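Local coordinates for putative p22 protein (Leishmania major, PDB 1YQF), which is of unknown function but belongs to the MAM33 (mitochondrial glycoprotein) family and resembles human p32, so it is probably a mitochondrial matrix protein that assembles as a trimer, at residues D29-E34 with T197-A202; E36-R41 with Q189-W194; V56-K59 with T64-L67; V96-T99 with T105-A108. All coordinates share one frame; numbering follows the deposited sequence.

Interaction 1 of 4, residues D29-E34 with T197-A202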
loop_
_atom_site.group_PDB
_atom_site.type_symbol
_atom_site.label_atom_id
_atom_site.label_comp_id
_atom_site.label_asym_id
_atom_site.label_seq_id
_atom_site.Cartn_x
_atom_site.Cartn_y
_atom_site.Cartn_z
ATOM N N ASP A 29 18.329 32.280 4.635
ATOM C CA ASP A 29 17.621 33.537 4.880
ATOM C C ASP A 29 16.114 33.357 4.734
ATOM O O ASP A 29 15.338 33.945 5.484
ATOM C CB ASP A 29 18.075 34.630 3.903
ATOM C CG ASP A 29 19.562 34.904 3.968
ATOM O OD1 ASP A 29 20.286 34.544 4.924
ATOM O OD2 ASP A 29 20.087 35.528 3.017
ATOM N N ALA A 30 15.716 32.547 3.757
ATOM C CA ALA A 30 14.307 32.283 3.472
ATOM C C ALA A 30 13.631 31.489 4.589
ATOM O O ALA A 30 12.518 31.811 4.986
ATOM C CB ALA A 30 14.162 31.548 2.141
ATOM N N THR A 31 14.301 30.454 5.088
ATOM C CA THR A 31 13.754 29.639 6.172
ATOM C C THR A 31 13.754 30.429 7.474
ATOM O O THR A 31 12.816 30.334 8.254
ATOM C CB THR A 31 14.542 28.325 6.355
ATOM O OG1 THR A 31 15.950 28.599 6.468
ATOM C CG2 THR A 31 14.421 27.440 5.128
ATOM N N ARG A 32 14.807 31.212 7.685
ATOM C CA ARG A 32 14.935 32.059 8.867
ATOM C C ARG A 32 13.819 33.102 8.906
ATOM O O ARG A 32 13.274 33.386 9.969
ATOM C CB ARG A 32 16.308 32.751 8.883
ATOM C CG ARG A 32 16.517 33.712 10.049
ATOM C CD ARG A 32 17.932 34.259 10.165
ATOM N NE ARG A 32 18.331 35.017 8.978
ATOM C CZ ARG A 32 17.941 36.261 8.690
ATOM N NH1 ARG A 32 17.124 36.932 9.496
ATOM N NH2 ARG A 32 18.374 36.842 7.579
ATOM N N ARG A 33 13.484 33.662 7.745
ATOM C CA ARG A 33 12.417 34.652 7.639
ATOM C C ARG A 33 11.053 34.010 7.876
ATOM O O ARG A 33 10.179 34.620 8.484
ATOM C CB ARG A 33 12.438 35.340 6.267
ATOM C CG ARG A 33 13.406 36.521 6.172
ATOM C CD ARG A 33 13.111 37.461 5.011
ATOM N NE ARG A 33 13.287 36.804 3.717
ATOM C CZ ARG A 33 14.466 36.558 3.139
ATOM N NH1 ARG A 33 15.611 36.910 3.727
ATOM N NH2 ARG A 33 14.506 35.954 1.957
ATOM N N GLU A 34 10.876 32.780 7.401
ATOM C CA GLU A 34 9.623 32.057 7.604
ATOM C C GLU A 34 9.454 31.654 9.068
ATOM O O GLU A 34 8.358 31.727 9.604
ATOM C CB GLU A 34 9.547 30.821 6.702
ATOM C CG GLU A 34 9.427 31.136 5.216
ATOM C CD GLU A 34 8.244 32.023 4.885
ATOM O OE1 GLU A 34 7.096 31.598 5.134
ATOM O OE2 GLU A 34 8.466 33.148 4.381
ATOM N N THR A 197 14.936 22.679 10.823
ATOM C CA THR A 197 15.771 21.592 10.325
ATOM C C THR A 197 16.297 21.873 8.922
ATOM O O THR A 197 17.442 21.555 8.617
ATOM C CB THR A 197 14.980 20.278 10.335
ATOM O OG1 THR A 197 14.606 19.954 11.681
ATOM C CG2 THR A 197 15.846 19.097 9.885
ATOM N N MET A 198 15.458 22.458 8.071
ATOM C CA MET A 198 15.887 22.827 6.728
ATOM C C MET A 198 16.884 23.976 6.799
ATOM O O MET A 198 17.808 24.055 5.992
ATOM C CB MET A 198 14.701 23.240 5.861
ATOM C CG MET A 198 15.122 23.677 4.469
ATOM S SD MET A 198 13.752 24.104 3.436
ATOM C CE MET A 198 13.365 22.508 2.745
ATOM N N ASN A 199 16.677 24.870 7.761
ATOM C CA ASN A 199 17.570 26.000 7.979
ATOM C C ASN A 199 18.955 25.507 8.383
ATOM O O ASN A 199 19.965 25.998 7.882
ATOM C CB ASN A 199 17.003 26.926 9.059
ATOM C CG ASN A 199 17.924 28.089 9.373
ATOM O OD1 ASN A 199 18.690 28.042 10.338
ATOM N ND2 ASN A 199 17.859 29.133 8.555
ATOM N N LYS A 200 18.984 24.526 9.282
ATOM C CA LYS A 200 20.215 23.848 9.685
ATOM C C LYS A 200 20.914 23.275 8.461
ATOM O O LYS A 200 22.132 23.380 8.312
ATOM C CB LYS A 200 19.879 22.713 10.657
ATOM C CG LYS A 200 21.054 21.840 11.085
ATOM C CD LYS A 200 20.585 20.797 12.092
ATOM C CE LYS A 200 21.702 19.858 12.511
ATOM N NZ LYS A 200 21.188 18.727 13.337
ATOM N N PHE A 201 20.114 22.669 7.591
ATOM C CA PHE A 201 20.595 22.063 6.356
ATOM C C PHE A 201 21.255 23.078 5.429
ATOM O O PHE A 201 22.246 22.771 4.767
ATOM C CB PHE A 201 19.436 21.392 5.617
ATOM C CG PHE A 201 19.766 20.040 5.101
ATOM C CD1 PHE A 201 19.751 18.947 5.951
ATOM C CD2 PHE A 201 20.111 19.854 3.770
ATOM C CE1 PHE A 201 20.062 17.692 5.483
ATOM C CE2 PHE A 201 20.420 18.593 3.297
ATOM C CZ PHE A 201 20.396 17.513 4.159
ATOM N N ALA A 202 20.692 24.282 5.395
ATOM C CA ALA A 202 21.160 25.357 4.527
ATOM C C ALA A 202 22.293 26.180 5.154
ATOM O O ALA A 202 22.863 27.049 4.496
ATOM C CB ALA A 202 19.989 26.266 4.174
#
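Thr31 and Asn199 face each other across two helices that run antiparallel, their short axes 8.8 Å apart at the closest and 154° between their N-to-C directions. At this point the two CA atoms, of Thr31 and Asn199, are 5.6 Å apart, and backbones this close put the two side chains within direct reach of each other.

One polar bond joins the segments. Asn199 ND2 donates to Thr31 OG1 over 2.9 Å, nearly straight at 164°, and the hydroxyl oxygen lies within the plane of the amide. The torsion of Thr31 explains the meeting: OG1 sits between the backbone N and the carbonyl carbon (chi1 51°), where it also hydrogen-bonds to a main-chain carbonyl one turn back, Ala28 or Leu27. A hydroxyl can accept from the amide and still give its own proton to the backbone, which is why threonine suits a buried place on a helix.

The other branch of Thr31 is apolar. Its methyl CG2 meets Met198 SD at 3.8 Å, the two side chains crossing at about a right angle, before the methionine turns away to pack on Leu27. Beside the amide, Arg32 makes a slighter contact, its CB 4.0 Å from Asn199 ND2, while its guanidinium leads outward to Glu36.

Leu158 of the second subunit packs on Thr31, and Arg33 forms a salt bridge with Asp157 of the second subunit. This antiparallel pairing of the N-terminal helix 23-39 with the C-terminal helix 173-202 is characteristic of the p32 fold.

Interaction 2 of 4, residues E36-R41 with Q189-W194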
loop_
_atom_site.group_PDB
_atom_site.type_symbol
_atom_site.label_atom_id
_atom_site.label_comp_id
_atom_site.label_asym_id
_atom_site.label_seq_id
_atom_site.Cartn_x
_atom_site.Cartn_y
_atom_site.Cartn_z
ATOM N N GLU A 36 10.795 33.190 11.692
ATOM C CA GLU A 36 10.506 34.442 12.388
ATOM C C GLU A 36 9.038 34.815 12.199
ATOM O O GLU A 36 8.350 35.164 13.156
ATOM C CB GLU A 36 11.397 35.568 11.865
ATOM C CG GLU A 36 12.816 35.510 12.407
ATOM C CD GLU A 36 13.823 36.209 11.516
ATOM O OE1 GLU A 36 13.410 37.030 10.666
ATOM O OE2 GLU A 36 15.033 35.936 11.676
ATOM N N GLU A 37 8.580 34.714 10.954
ATOM C CA GLU A 37 7.184 34.957 10.586
ATOM C C GLU A 37 6.247 34.104 11.446
ATOM O O GLU A 37 5.383 34.638 12.142
ATOM C CB GLU A 37 6.984 34.651 9.090
ATOM C CG GLU A 37 5.744 35.248 8.441
ATOM C CD GLU A 37 5.885 35.350 6.928
ATOM O OE1 GLU A 37 6.728 36.150 6.466
ATOM O OE2 GLU A 37 5.166 34.626 6.200
ATOM N N GLU A 38 6.454 32.787 11.413
ATOM C CA GLU A 38 5.628 31.823 12.148
ATOM C C GLU A 38 5.665 32.032 13.658
ATOM O O GLU A 38 4.635 31.962 14.332
ATOM C CB GLU A 38 6.093 30.392 11.852
ATOM C CG GLU A 38 5.840 29.907 10.433
ATOM C CD GLU A 38 4.384 29.998 10.027
ATOM O OE1 GLU A 38 3.520 29.670 10.861
ATOM O OE2 GLU A 38 4.103 30.400 8.879
ATOM N N MET A 39 6.867 32.270 14.172
ATOM C CA MET A 39 7.113 32.411 15.607
ATOM C C MET A 39 6.466 33.664 16.203
ATOM O O MET A 39 6.204 33.716 17.403
ATOM C CB MET A 39 8.628 32.429 15.873
ATOM C CG MET A 39 9.043 31.972 17.261
ATOM S SD MET A 39 8.823 30.198 17.518
ATOM C CE MET A 39 10.301 29.526 16.745
ATOM N N GLY A 40 6.213 34.664 15.361
ATOM C CA GLY A 40 5.636 35.927 15.789
ATOM C C GLY A 40 4.152 36.078 15.506
ATOM O O GLY A 40 3.585 37.140 15.760
ATOM N N ARG A 41 3.520 35.031 14.980
ATOM C CA ARG A 41 2.079 35.049 14.742
ATOM C C ARG A 41 1.327 35.029 16.071
ATOM O O ARG A 41 1.800 34.456 17.054
ATOM C CB ARG A 41 1.643 33.844 13.907
ATOM C CG ARG A 41 2.007 33.903 12.434
ATOM C CD ARG A 41 1.651 32.622 11.679
ATOM N NE ARG A 41 0.221 32.316 11.776
ATOM C CZ ARG A 41 -0.339 31.143 11.479
ATOM N NH1 ARG A 41 0.395 30.121 11.051
ATOM N NH2 ARG A 41 -1.652 30.989 11.612
ATOM N N GLN A 189 3.134 22.672 14.595
ATOM C CA GLN A 189 4.329 22.413 15.396
ATOM C C GLN A 189 5.395 21.711 14.568
ATOM O O GLN A 189 6.563 22.071 14.633
ATOM C CB GLN A 189 4.004 21.571 16.636
ATOM C CG GLN A 189 2.878 22.114 17.521
ATOM C CD GLN A 189 3.023 23.597 17.837
ATOM O OE1 GLN A 189 4.015 24.013 18.442
ATOM N NE2 GLN A 189 2.036 24.397 17.432
ATOM N N ASP A 190 4.987 20.719 13.781
ATOM C CA ASP A 190 5.918 19.967 12.948
ATOM C C ASP A 190 6.489 20.830 11.831
ATOM O O ASP A 190 7.660 20.699 11.488
ATOM C CB ASP A 190 5.245 18.723 12.362
ATOM C CG ASP A 190 5.109 17.605 13.375
ATOM O OD1 ASP A 190 6.035 17.420 14.193
ATOM O OD2 ASP A 190 4.105 16.864 13.433
ATOM N N TYR A 191 5.662 21.710 11.272
ATOM C CA TYR A 191 6.108 22.623 10.224
ATOM C C TYR A 191 7.214 23.521 10.773
ATOM O O TYR A 191 8.231 23.728 10.120
ATOM C CB TYR A 191 4.936 23.465 9.698
ATOM C CG TYR A 191 5.329 24.550 8.718
ATOM C CD1 TYR A 191 6.157 24.272 7.639
ATOM C CD2 TYR A 191 4.884 25.859 8.882
ATOM C CE1 TYR A 191 6.523 25.263 6.739
ATOM C CE2 TYR A 191 5.248 26.858 7.994
ATOM C CZ TYR A 191 6.067 26.555 6.919
ATOM O OH TYR A 191 6.434 27.542 6.029
ATOM N N GLU A 192 7.021 24.029 11.987
ATOM C CA GLU A 192 8.031 24.866 12.634
ATOM C C GLU A 192 9.345 24.113 12.853
ATOM O O GLU A 192 10.415 24.661 12.601
ATOM C CB GLU A 192 7.505 25.429 13.954
ATOM C CG GLU A 192 6.679 26.695 13.773
ATOM C CD GLU A 192 5.921 27.095 15.023
ATOM O OE1 GLU A 192 6.329 26.683 16.131
ATOM O OE2 GLU A 192 4.917 27.826 14.894
ATOM N N ALA A 193 9.263 22.863 13.303
ATOM C CA ALA A 193 10.459 22.036 13.477
ATOM C C ALA A 193 11.111 21.748 12.123
ATOM O O ALA A 193 12.337 21.671 12.011
ATOM C CB ALA A 193 10.114 20.731 14.195
ATOM N N TRP A 194 10.275 21.610 11.100
ATOM C CA TRP A 194 10.713 21.366 9.730
ATOM C C TRP A 194 11.495 22.564 9.178
ATOM O O TRP A 194 12.490 22.392 8.480
ATOM C CB TRP A 194 9.480 21.063 8.872
ATOM C CG TRP A 194 9.720 20.715 7.438
ATOM C CD1 TRP A 194 9.924 19.468 6.921
ATOM C CD2 TRP A 194 9.715 21.613 6.322
ATOM N NE1 TRP A 194 10.069 19.537 5.556
ATOM C CE2 TRP A 194 9.946 20.844 5.162
ATOM C CE3 TRP A 194 9.551 22.997 6.184
ATOM C CZ2 TRP A 194 10.014 21.409 3.889
ATOM C CZ3 TRP A 194 9.616 23.557 4.913
ATOM C CH2 TRP A 194 9.850 22.763 3.784
HETATM O O HOH W 1 5.619 30.053 6.766
#
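The pairing of terminal helices in this p32-like fold continues here, where the last turn of helix 23-39 faces helix 173-202, and Glu38 meets both Tyr191 and Glu192. Glu38 CB points toward the partner helix, and the chain bends at chi2 (-56°), which lays its carboxylate beside the ring. Glu38 OE2 comes to the edge of the tyrosine, near the ring plane, 3.8 Å from Tyr191 CE2, and the carboxylate and ring planes stand 69° apart. A water closes the approach: it donates to Glu38 OE2 at 2.6 Å and is 2.7 Å from Tyr191 OH. Tyrosine suits the place because its ring lends carbon to the packing while its hydroxyl reaches the water.

The other oxygen, Glu38 OE1, takes Arg41 NH1 on its syn lone pair at 3.2 Å in a salt bridge, with Gln188 as a further donor. Glu192 OE2 approaches Glu38 CB at 4.1 Å, and is itself held by Gln188 and by a salt bridge to Lys44.

Two carboxylates thus lie close, Glu38 OE1 and Glu192 OE2 being 4.6 Å apart. The shared amide of Gln188, with Arg41 on one acid and Lys44 on the other, probably offsets their repulsion and keeps both ionised.

Interaction 3 of 4, residues V56-K59 with T64-L67; sequences VVRK and TFDL
Val57 and Asp66 form a hydrogen-bonded antiparallel pair in the hairpin made by strands 55-58 and 64-71. Val57 N donates to Asp66 O at 3.1 Å and Asp66 N returns a straighter bond to Val57 O at 3.0 Å, 170° at the hydrogen. Nearer the turn, Lys59 N donates to Thr64 O at 3.1 Å. Val56 with Leu67 and Arg58 with Phe65 are the non-hydrogen-bonded pairs, and all four side chains project from the same face.

Apolar contact gathers on that face. Val56 CG2 touches Leu67 CD2 at 3.6 Å, the two chains lying side by side, while the other branch, CG1, reaches obliquely to Phe65 CD2. A beta-branched valine suits a strand and here splits its methyls between two neighbours.

A third kind of contact sets an arginine against an aromatic ring. Arg58 runs alongside Phe65, its CB 3.6 Å from Phe65 CE2; with CG anti to the backbone N (chi1 174°) and a bend at chi3, the chain brings its guanidinium near the ring end, so that Phe65 CZ lies over one face of the group at 3.8 Å from Arg58 NH2. The guanidinium and ring planes stand 78° apart, far from a parallel stack. Arginine suits this exposed edge because its aliphatic part covers the aromatic carbon while its charge can stay near solvent.

Polar ends turn elsewhere: Asp66 forms a salt bridge with Arg79, and Lys59 pairs with Glu144 of the second subunit. Helix 173-202 covers the Val56, Phe65 and Leu67 face through Leu175, Phe178 and Tyr182, the last meeting Phe65 edge-to-face, and strand 74-81 continues the sheet beyond strand 64-71.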
loop_
_atom_site.group_PDB
_atom_site.type_symbol
_atom_site.label_atom_id
_atom_site.label_comp_id
_atom_site.label_asym_id
_atom_site.label_seq_id
_atom_site.Cartn_x
_atom_site.Cartn_y
_atom_site.Cartn_z
ATOM N N VAL A 56 -4.032 11.761 26.064
ATOM C CA VAL A 56 -3.295 11.856 24.805
ATOM C C VAL A 56 -1.871 11.348 25.006
ATOM O O VAL A 56 -1.176 11.788 25.924
ATOM C CB VAL A 56 -3.238 13.308 24.289
ATOM C CG1 VAL A 56 -2.606 13.363 22.901
ATOM C CG2 VAL A 56 -4.628 13.929 24.258
ATOM N N VAL A 57 -1.436 10.428 24.148
ATOM C CA VAL A 57 -0.088 9.868 24.238
ATOM C C VAL A 57 0.499 9.656 22.850
ATOM O O VAL A 57 -0.056 8.925 22.035
ATOM C CB VAL A 57 -0.071 8.534 25.015
ATOM C CG1 VAL A 57 1.316 7.896 24.975
ATOM C CG2 VAL A 57 -0.504 8.756 26.458
ATOM N N ARG A 58 1.638 10.296 22.603
ATOM C CA ARG A 58 2.321 10.222 21.319
ATOM C C ARG A 58 3.207 8.977 21.243
ATOM O O ARG A 58 3.949 8.675 22.178
ATOM C CB ARG A 58 3.181 11.477 21.136
ATOM C CG ARG A 58 4.064 11.478 19.894
ATOM C CD ARG A 58 5.158 12.526 19.931
ATOM N NE ARG A 58 4.626 13.871 19.708
ATOM C CZ ARG A 58 4.967 14.682 18.705
ATOM N NH1 ARG A 58 5.861 14.310 17.787
ATOM N NH2 ARG A 58 4.406 15.885 18.618
ATOM N N LYS A 59 3.121 8.267 20.119
ATOM C CA LYS A 59 4.043 7.182 19.798
ATOM C C LYS A 59 5.412 7.843 19.564
ATOM O O LYS A 59 5.575 8.547 18.572
ATOM C CB LYS A 59 3.568 6.432 18.543
ATOM C CG LYS A 59 3.877 4.940 18.509
ATOM C CD LYS A 59 5.374 4.675 18.375
ATOM C CE LYS A 59 5.648 3.271 17.843
ATOM N NZ LYS A 59 5.449 3.173 16.371
ATOM N N THR A 64 1.870 9.777 15.171
ATOM C CA THR A 64 0.783 8.910 15.601
ATOM C C THR A 64 0.436 9.205 17.055
ATOM O O THR A 64 1.320 9.345 17.894
ATOM C CB THR A 64 1.196 7.444 15.466
ATOM O OG1 THR A 64 1.613 7.181 14.121
ATOM C CG2 THR A 64 0.005 6.520 15.673
ATOM N N PHE A 65 -0.857 9.287 17.344
ATOM C CA PHE A 65 -1.336 9.553 18.694
ATOM C C PHE A 65 -2.449 8.585 19.069
ATOM O O PHE A 65 -3.271 8.213 18.240
ATOM C CB PHE A 65 -1.849 10.988 18.809
ATOM C CG PHE A 65 -0.794 12.031 18.577
ATOM C CD1 PHE A 65 -0.477 12.443 17.289
ATOM C CD2 PHE A 65 -0.123 12.611 19.648
ATOM C CE1 PHE A 65 0.500 13.416 17.068
ATOM C CE2 PHE A 65 0.855 13.587 19.438
ATOM C CZ PHE A 65 1.166 13.988 18.146
ATOM N N ASP A 66 -2.458 8.192 20.335
ATOM C CA ASP A 66 -3.472 7.309 20.884
ATOM C C ASP A 66 -4.217 8.040 21.988
ATOM O O ASP A 66 -3.603 8.585 22.901
ATOM C CB ASP A 66 -2.818 6.062 21.478
ATOM C CG ASP A 66 -2.453 5.038 20.432
ATOM O OD1 ASP A 66 -2.485 5.362 19.225
ATOM O OD2 ASP A 66 -2.115 3.875 20.734
ATOM N N LEU A 67 -5.541 8.047 21.895
ATOM C CA LEU A 67 -6.391 8.496 22.987
ATOM C C LEU A 67 -6.830 7.245 23.726
ATOM O O LEU A 67 -7.501 6.398 23.149
ATOM C CB LEU A 67 -7.607 9.234 22.444
ATOM C CG LEU A 67 -7.322 10.616 21.862
ATOM C CD1 LEU A 67 -8.489 11.090 21.013
ATOM C CD2 LEU A 67 -7.046 11.595 22.984
#

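Interaction 4 of 4, residues V96-T99 with T105-A108; sequences VYIT and TMQA
Opposed first torsions lay Tyr97 and Gln107 side by side: the tyrosine places CG beside its backbone N (chi1 -56°), whereas the glutamine holds CG anti to its own (chi1 -177°) and stays extended. They form a non-hydrogen-bonded pair in the beta hairpin of strands 92-99 and 105-113, inside the antiparallel sheet of this p32-like fold, between strands 74-81 and 116-125. Gln107 CG comes within 3.7 Å of Tyr97 CE2, and the ring and amide planes are 55° apart. Glutamine suits this buried place by combining a flexible aliphatic stem with an amide whose OE1 accepts from Tyr125 and whose NE2 reaches Asp109.

The backbones are tied by two hydrogen-bonded pairs. Val96 N donates to Ala108 O at 2.9 Å, almost straight, and Ala108 N returns to Val96 O; Ile98 and Met106 exchange bonds likewise, Ile98 N to Met106 O at 2.9 Å. Between them, Tyr97 CA makes a CA-H...O contact to Met106 O. Ile98 CD1 lies 4.2 Å from Met106 SD on the face packed against helix 156-168 by Leu166 and Tyr165, where apolar chains belong.

At the hairpin end, Thr99 OG1 and Thr105 OG1 are 2.7 Å apart. Across the Tyr97 pair, one water accepts from Tyr97 OH at 2.7 Å and donates to Gln107 OE1 at 2.8 Å.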
loop_
_atom_site.group_PDB
_atom_site.type_symbol
_atom_site.label_atom_id
_atom_site.label_comp_id
_atom_site.label_asym_id
_atom_site.label_seq_id
_atom_site.Cartn_x
_atom_site.Cartn_y
_atom_site.Cartn_z
ATOM N N VAL A 96 -10.618 2.996 15.991
ATOM C CA VAL A 96 -11.115 2.806 17.347
ATOM C C VAL A 96 -10.957 1.342 17.740
ATOM O O VAL A 96 -11.477 0.463 17.071
ATOM C CB VAL A 96 -12.604 3.197 17.455
ATOM C CG1 VAL A 96 -13.099 3.065 18.887
ATOM C CG2 VAL A 96 -12.824 4.616 16.955
ATOM N N TYR A 97 -10.245 1.088 18.832
ATOM C CA TYR A 97 -10.050 -0.266 19.331
ATOM C C TYR A 97 -10.780 -0.450 20.657
ATOM O O TYR A 97 -10.667 0.375 21.558
ATOM C CB TYR A 97 -8.560 -0.573 19.495
ATOM C CG TYR A 97 -7.756 -0.367 18.230
ATOM C CD1 TYR A 97 -7.249 0.889 17.905
ATOM C CD2 TYR A 97 -7.504 -1.421 17.358
ATOM C CE1 TYR A 97 -6.512 1.092 16.739
ATOM C CE2 TYR A 97 -6.767 -1.228 16.189
ATOM C CZ TYR A 97 -6.274 0.033 15.890
ATOM O OH TYR A 97 -5.537 0.242 14.748
ATOM N N ILE A 98 -11.536 -1.534 20.763
ATOM C CA ILE A 98 -12.251 -1.879 21.986
ATOM C C ILE A 98 -11.780 -3.270 22.381
ATOM O O ILE A 98 -12.109 -4.247 21.720
ATOM C CB ILE A 98 -13.783 -1.856 21.751
ATOM C CG1 ILE A 98 -14.218 -0.482 21.230
ATOM C CG2 ILE A 98 -14.530 -2.195 23.040
ATOM C CD1 ILE A 98 -15.709 -0.341 20.992
ATOM N N THR A 99 -10.996 -3.349 23.451
ATOM C CA THR A 99 -10.407 -4.609 23.887
ATOM C C THR A 99 -11.086 -5.125 25.155
ATOM O O THR A 99 -11.166 -4.422 26.162
ATOM C CB THR A 99 -8.894 -4.424 24.123
ATOM O OG1 THR A 99 -8.236 -4.184 22.873
ATOM C CG2 THR A 99 -8.251 -5.713 24.651
ATOM N N THR A 105 -10.664 -8.103 20.477
ATOM C CA THR A 105 -10.643 -6.670 20.157
ATOM C C THR A 105 -11.434 -6.306 18.901
ATOM O O THR A 105 -11.211 -6.863 17.833
ATOM C CB THR A 105 -9.182 -6.192 19.964
ATOM O OG1 THR A 105 -8.474 -6.265 21.209
ATOM C CG2 THR A 105 -9.142 -4.714 19.591
ATOM N N MET A 106 -12.327 -5.333 19.034
ATOM C CA MET A 106 -13.029 -4.763 17.893
ATOM C C MET A 106 -12.239 -3.579 17.367
ATOM O O MET A 106 -11.747 -2.765 18.142
ATOM C CB MET A 106 -14.415 -4.270 18.300
ATOM C CG MET A 106 -15.234 -3.713 17.124
ATOM S SD MET A 106 -16.611 -2.696 17.642
ATOM C CE MET A 106 -17.756 -3.923 18.165
ATOM N N GLN A 107 -12.152 -3.473 16.048
ATOM C CA GLN A 107 -11.563 -2.316 15.393
ATOM C C GLN A 107 -12.626 -1.664 14.516
ATOM O O GLN A 107 -13.180 -2.310 13.632
ATOM C CB GLN A 107 -10.365 -2.737 14.535
ATOM C CG GLN A 107 -9.637 -1.574 13.874
ATOM C CD GLN A 107 -8.625 -2.019 12.832
ATOM O OE1 GLN A 107 -7.811 -2.908 13.083
ATOM N NE2 GLN A 107 -8.670 -1.396 11.664
ATOM N N ALA A 108 -12.906 -0.386 14.763
ATOM C CA ALA A 108 -13.839 0.373 13.935
ATOM C C ALA A 108 -13.080 1.482 13.226
ATOM O O ALA A 108 -12.427 2.296 13.872
ATOM C CB ALA A 108 -14.960 0.950 14.781
HETATM O O HOH W 2 -5.129 -2.077 13.380
#

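Interactions 1 and 2 are successive grips between the same two helices, 23-39 and 173-202, with centres 11 Å apart; they touch where Glu34 nears Tyr191. Interactions 3 and 4 are hairpins of one antiparallel sheet, centres 16 Å apart, one at its outer strand 55-58 and the other nearer its middle. Along the chain, interaction 1 encloses interaction 2, which encloses both hairpins in series. The helix pair leads away from the sheet: interaction 2 comes within about 5 Å of interaction 3 at the nearest atoms, whereas interaction 1 lies 43 Å between centres from interaction 4. Helix 173-202 joins the two regions, covering the sheet at interaction 3 before pairing with helix 23-39. Contacts to other subunits in all four regions link this fold to the trimer.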